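Local coordinates for protein oxidoreductase, iron/ascorbate family (Shewanella oneidensis, PDB 3ON7) that probably uses iron(II), 2-oxoglutarate and oxygen to oxidise L-arginine and to form ethylene, at residues B[17-29]-B[222-234]. Residues are numbered along the deposited sequence; the frame is centred on the assembly and turned at random.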
# COMPACT_ATOMS: atom_id res chain seq x y z
N ARG B 17 31.09 19.09 21.26
CA ARG B 17 31.44 19.55 19.89
C ARG B 17 30.62 18.84 18.81
O ARG B 17 30.29 19.44 17.79
CB ARG B 17 32.94 19.37 19.62
CG ARG B 17 33.84 20.38 20.36
CD ARG B 17 35.25 19.86 20.45
NE ARG B 17 35.79 19.49 19.14
CZ ARG B 17 36.64 18.50 18.92
NH1 ARG B 17 37.10 17.74 19.92
NH2 ARG B 17 37.04 18.25 17.69
N PHE B 18 30.29 17.57 19.04
CA PHE B 18 29.49 16.80 18.10
C PHE B 18 28.06 17.35 17.95
O PHE B 18 27.56 17.53 16.82
CB PHE B 18 29.46 15.33 18.54
CG PHE B 18 28.58 14.46 17.70
CD1 PHE B 18 29.02 13.95 16.50
CD2 PHE B 18 27.30 14.14 18.12
CE1 PHE B 18 28.20 13.14 15.74
CE2 PHE B 18 26.47 13.34 17.36
CZ PHE B 18 26.93 12.84 16.17
N VAL B 19 27.41 17.64 19.07
CA VAL B 19 26.04 18.16 19.07
C VAL B 19 26.02 19.55 18.43
O VAL B 19 25.11 19.89 17.69
CB VAL B 19 25.41 18.16 20.47
CG1 VAL B 19 23.99 18.80 20.46
CG2 VAL B 19 25.33 16.72 21.02
N GLU B 20 27.07 20.33 18.65
CA GLU B 20 27.17 21.64 18.01
C GLU B 20 27.38 21.55 16.48
O GLU B 20 26.90 22.40 15.74
CB GLU B 20 28.29 22.44 18.68
CG GLU B 20 28.64 23.74 17.98
CD GLU B 20 27.47 24.70 17.89
OE1 GLU B 20 26.55 24.65 18.77
OE2 GLU B 20 27.49 25.52 16.94
N SER B 21 28.13 20.56 16.03
CA SER B 21 28.28 20.34 14.60
C SER B 21 26.92 20.01 13.95
O SER B 21 26.63 20.42 12.83
CB SER B 21 29.27 19.21 14.35
OG SER B 21 29.33 18.90 12.97
N LEU B 22 26.10 19.25 14.66
CA LEU B 22 24.79 18.85 14.15
C LEU B 22 23.87 20.04 14.08
O LEU B 22 23.17 20.22 13.09
CB LEU B 22 24.15 17.75 15.02
CG LEU B 22 24.65 16.31 14.86
CD1 LEU B 22 24.04 15.42 15.93
CD2 LEU B 22 24.36 15.73 13.47
N ARG B 23 23.85 20.84 15.15
CA ARG B 23 23.05 22.07 15.17
C ARG B 23 23.44 22.99 14.03
O ARG B 23 22.58 23.54 13.36
CB ARG B 23 23.23 22.82 16.50
CG ARG B 23 22.30 24.02 16.67
CD ARG B 23 22.83 25.05 17.67
NE ARG B 23 24.02 25.71 17.16
CZ ARG B 23 24.03 26.65 16.21
NH1 ARG B 23 22.89 27.07 15.66
NH2 ARG B 23 25.19 27.17 15.82
N GLU B 24 24.74 23.16 13.81
CA GLU B 24 25.22 24.11 12.80
C GLU B 24 25.01 23.60 11.36
O GLU B 24 24.58 24.37 10.50
CB GLU B 24 26.69 24.47 13.05
CG GLU B 24 27.27 25.53 12.11
CD GLU B 24 26.48 26.84 12.12
OE1 GLU B 24 26.38 27.46 13.21
OE2 GLU B 24 25.96 27.25 11.05
N THR B 25 25.30 22.32 11.10
CA THR B 25 25.34 21.80 9.73
C THR B 25 24.36 20.67 9.44
O THR B 25 24.22 20.27 8.30
CB THR B 25 26.73 21.22 9.38
OG1 THR B 25 26.91 19.97 10.07
CG2 THR B 25 27.84 22.18 9.73
N GLY B 26 23.72 20.11 10.47
CA GLY B 26 22.87 18.93 10.29
C GLY B 26 23.61 17.60 10.30
O GLY B 26 22.99 16.55 10.27
N PHE B 27 24.94 17.66 10.38
CA PHE B 27 25.82 16.50 10.28
C PHE B 27 26.91 16.54 11.34
O PHE B 27 27.33 17.60 11.79
CB PHE B 27 26.50 16.45 8.90
CG PHE B 27 25.71 15.72 7.86
CD1 PHE B 27 24.51 16.25 7.37
CD2 PHE B 27 26.16 14.51 7.34
CE1 PHE B 27 23.79 15.59 6.43
CE2 PHE B 27 25.44 13.84 6.39
CZ PHE B 27 24.25 14.38 5.92
N GLY B 28 27.39 15.35 11.70
CA GLY B 28 28.50 15.19 12.62
C GLY B 28 29.34 14.03 12.16
O GLY B 28 28.82 13.03 11.69
N VAL B 29 30.66 14.16 12.27
CA VAL B 29 31.58 13.12 11.82
C VAL B 29 32.36 12.62 13.04
O VAL B 29 32.96 13.42 13.73
CB VAL B 29 32.53 13.71 10.77
CG1 VAL B 29 33.53 12.67 10.30
CG2 VAL B 29 31.75 14.29 9.61
N SER B 222 12.42 19.12 17.30
CA SER B 222 13.23 20.15 17.93
C SER B 222 12.91 21.53 17.40
O SER B 222 13.69 22.46 17.60
CB SER B 222 14.71 19.86 17.67
OG SER B 222 14.99 20.01 16.29
N ASP B 223 11.77 21.67 16.73
CA ASP B 223 11.33 22.94 16.17
C ASP B 223 12.42 23.66 15.38
O ASP B 223 12.65 24.85 15.57
CB ASP B 223 10.79 23.86 17.28
CG ASP B 223 9.98 25.03 16.73
OD1 ASP B 223 9.20 24.82 15.77
OD2 ASP B 223 10.12 26.16 17.26
N GLY B 224 13.11 22.93 14.50
CA GLY B 224 14.10 23.56 13.62
C GLY B 224 15.45 23.83 14.25
O GLY B 224 16.36 24.26 13.56
N TYR B 225 15.60 23.58 15.54
CA TYR B 225 16.88 23.80 16.22
C TYR B 225 17.97 22.90 15.64
O TYR B 225 19.10 23.35 15.47
CB TYR B 225 16.78 23.58 17.72
CG TYR B 225 18.05 23.93 18.48
CD1 TYR B 225 18.35 25.26 18.81
CD2 TYR B 225 18.95 22.95 18.87
CE1 TYR B 225 19.52 25.59 19.52
CE2 TYR B 225 20.12 23.27 19.57
CZ TYR B 225 20.40 24.59 19.88
OH TYR B 225 21.55 24.89 20.57
N PHE B 226 17.63 21.65 15.36
CA PHE B 226 18.52 20.75 14.64
C PHE B 226 18.03 20.62 13.20
O PHE B 226 16.96 20.09 12.97
CB PHE B 226 18.57 19.37 15.31
CG PHE B 226 19.27 19.39 16.64
CD1 PHE B 226 20.63 19.66 16.72
CD2 PHE B 226 18.57 19.16 17.81
CE1 PHE B 226 21.28 19.70 17.95
CE2 PHE B 226 19.22 19.19 19.05
CZ PHE B 226 20.57 19.46 19.11
N PRO B 227 18.82 21.10 12.23
CA PRO B 227 18.33 21.06 10.85
C PRO B 227 18.51 19.70 10.18
O PRO B 227 19.54 19.05 10.38
CB PRO B 227 19.17 22.13 10.17
CG PRO B 227 20.48 22.12 10.94
CD PRO B 227 20.05 21.89 12.36
N SER B 228 17.51 19.28 9.39
CA SER B 228 17.64 18.16 8.47
C SER B 228 18.16 18.71 7.16
O SER B 228 17.46 19.44 6.47
CB SER B 228 16.30 17.49 8.21
OG SER B 228 16.43 16.46 7.23
N THR B 229 19.40 18.36 6.83
CA THR B 229 20.16 19.03 5.78
C THR B 229 20.29 18.15 4.51
O THR B 229 20.36 16.91 4.56
CB THR B 229 21.58 19.44 6.31
OG1 THR B 229 21.44 20.23 7.49
CG2 THR B 229 22.35 20.25 5.29
N SER B 230 20.31 18.84 3.37
CA SER B 230 20.38 18.23 2.07
C SER B 230 21.80 17.72 1.85
O SER B 230 22.78 18.48 1.99
CB SER B 230 20.02 19.28 1.00
OG SER B 230 20.08 18.74 -0.30
N HIS B 231 21.89 16.44 1.48
CA HIS B 231 23.16 15.81 1.18
C HIS B 231 23.09 14.99 -0.11
O HIS B 231 22.01 14.53 -0.50
CB HIS B 231 23.62 14.94 2.34
CG HIS B 231 22.60 13.97 2.82
ND1 HIS B 231 21.49 14.36 3.55
CD2 HIS B 231 22.53 12.63 2.71
CE1 HIS B 231 20.78 13.28 3.85
NE2 HIS B 231 21.39 12.22 3.35
N ARG B 232 24.26 14.81 -0.75
CA ARG B 232 24.40 14.03 -1.99
C ARG B 232 25.73 13.28 -2.05
O ARG B 232 26.61 13.50 -1.21
CB ARG B 232 24.30 14.96 -3.21
CG ARG B 232 25.48 15.91 -3.35
CD ARG B 232 25.37 16.83 -4.52
NE ARG B 232 26.57 17.63 -4.69
CZ ARG B 232 26.82 18.40 -5.75
NH1 ARG B 232 25.95 18.49 -6.75
NH2 ARG B 232 27.97 19.07 -5.82
N VAL B 233 25.88 12.40 -3.03
CA VAL B 233 27.18 11.78 -3.28
C VAL B 233 27.58 12.06 -4.73
O VAL B 233 26.88 11.67 -5.66
CB VAL B 233 27.18 10.24 -3.00
CG1 VAL B 233 28.55 9.62 -3.30
CG2 VAL B 233 26.78 9.96 -1.57
N ILE B 234 28.70 12.76 -4.92
CA ILE B 234 29.23 12.99 -6.27
C ILE B 234 30.32 11.96 -6.57
O ILE B 234 30.79 11.30 -5.65
CB ILE B 234 29.74 14.45 -6.49
CG1 ILE B 234 30.95 14.79 -5.60
CG2 ILE B 234 28.63 15.43 -6.27
CD1 ILE B 234 31.70 16.07 -6.03
O HOH W 1 19.77 25.96 15.49
O HOH W 2 21.17 16.34 8.35
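R23 and F226 bring the backbones to 4.7 Å between CA atoms, and G26 and P227 to 5.0 Å, which places the end of helix 14-25 and its passage into strand 27-31 against the loop leading to strand 231-234. G26, at positive phi (84°), leaves room for T229 OG1 against its CA. That hydroxyl donates to T25 O at 2.9 Å, from above the carbonyl plane rather than along a lone pair, and a water joins G26 O to T229 N. Beside this turn the P227 ring packs on the carbonyl of R23.

R23 lies obliquely across Y225, CG over one ring face, 4.0 Å from the centroid, a CH-pi contact; chi1 of -173° swings CG away from the backbone N toward that face. Its guanidinium meets the E20 carboxylate side-on, through NE and NH2. Cut back to alanine, R23 would drop both bonds, and E20 is likely to be left without its bidentate mate and that face of Y225 without the CG contact. V19 CG1 abuts the F226 ring edge, 3.7 Å from CZ.

Further on, F27 and H231 form an edge-to-face (T-shaped) pair, F27 giving the edge, centroids 5.2 Å apart and planes at 66°. H231 ND1 donates in its ring plane to T229 O (3.0 Å), which should fix the imidazole's rotation. H231, H174 and D176 face a vacant point, consistent with the HxD...H iron-binding triad of 2-oxoglutarate oxygenases; F27 and T229 O would then be second-shell groups positioning a probable metal ligand.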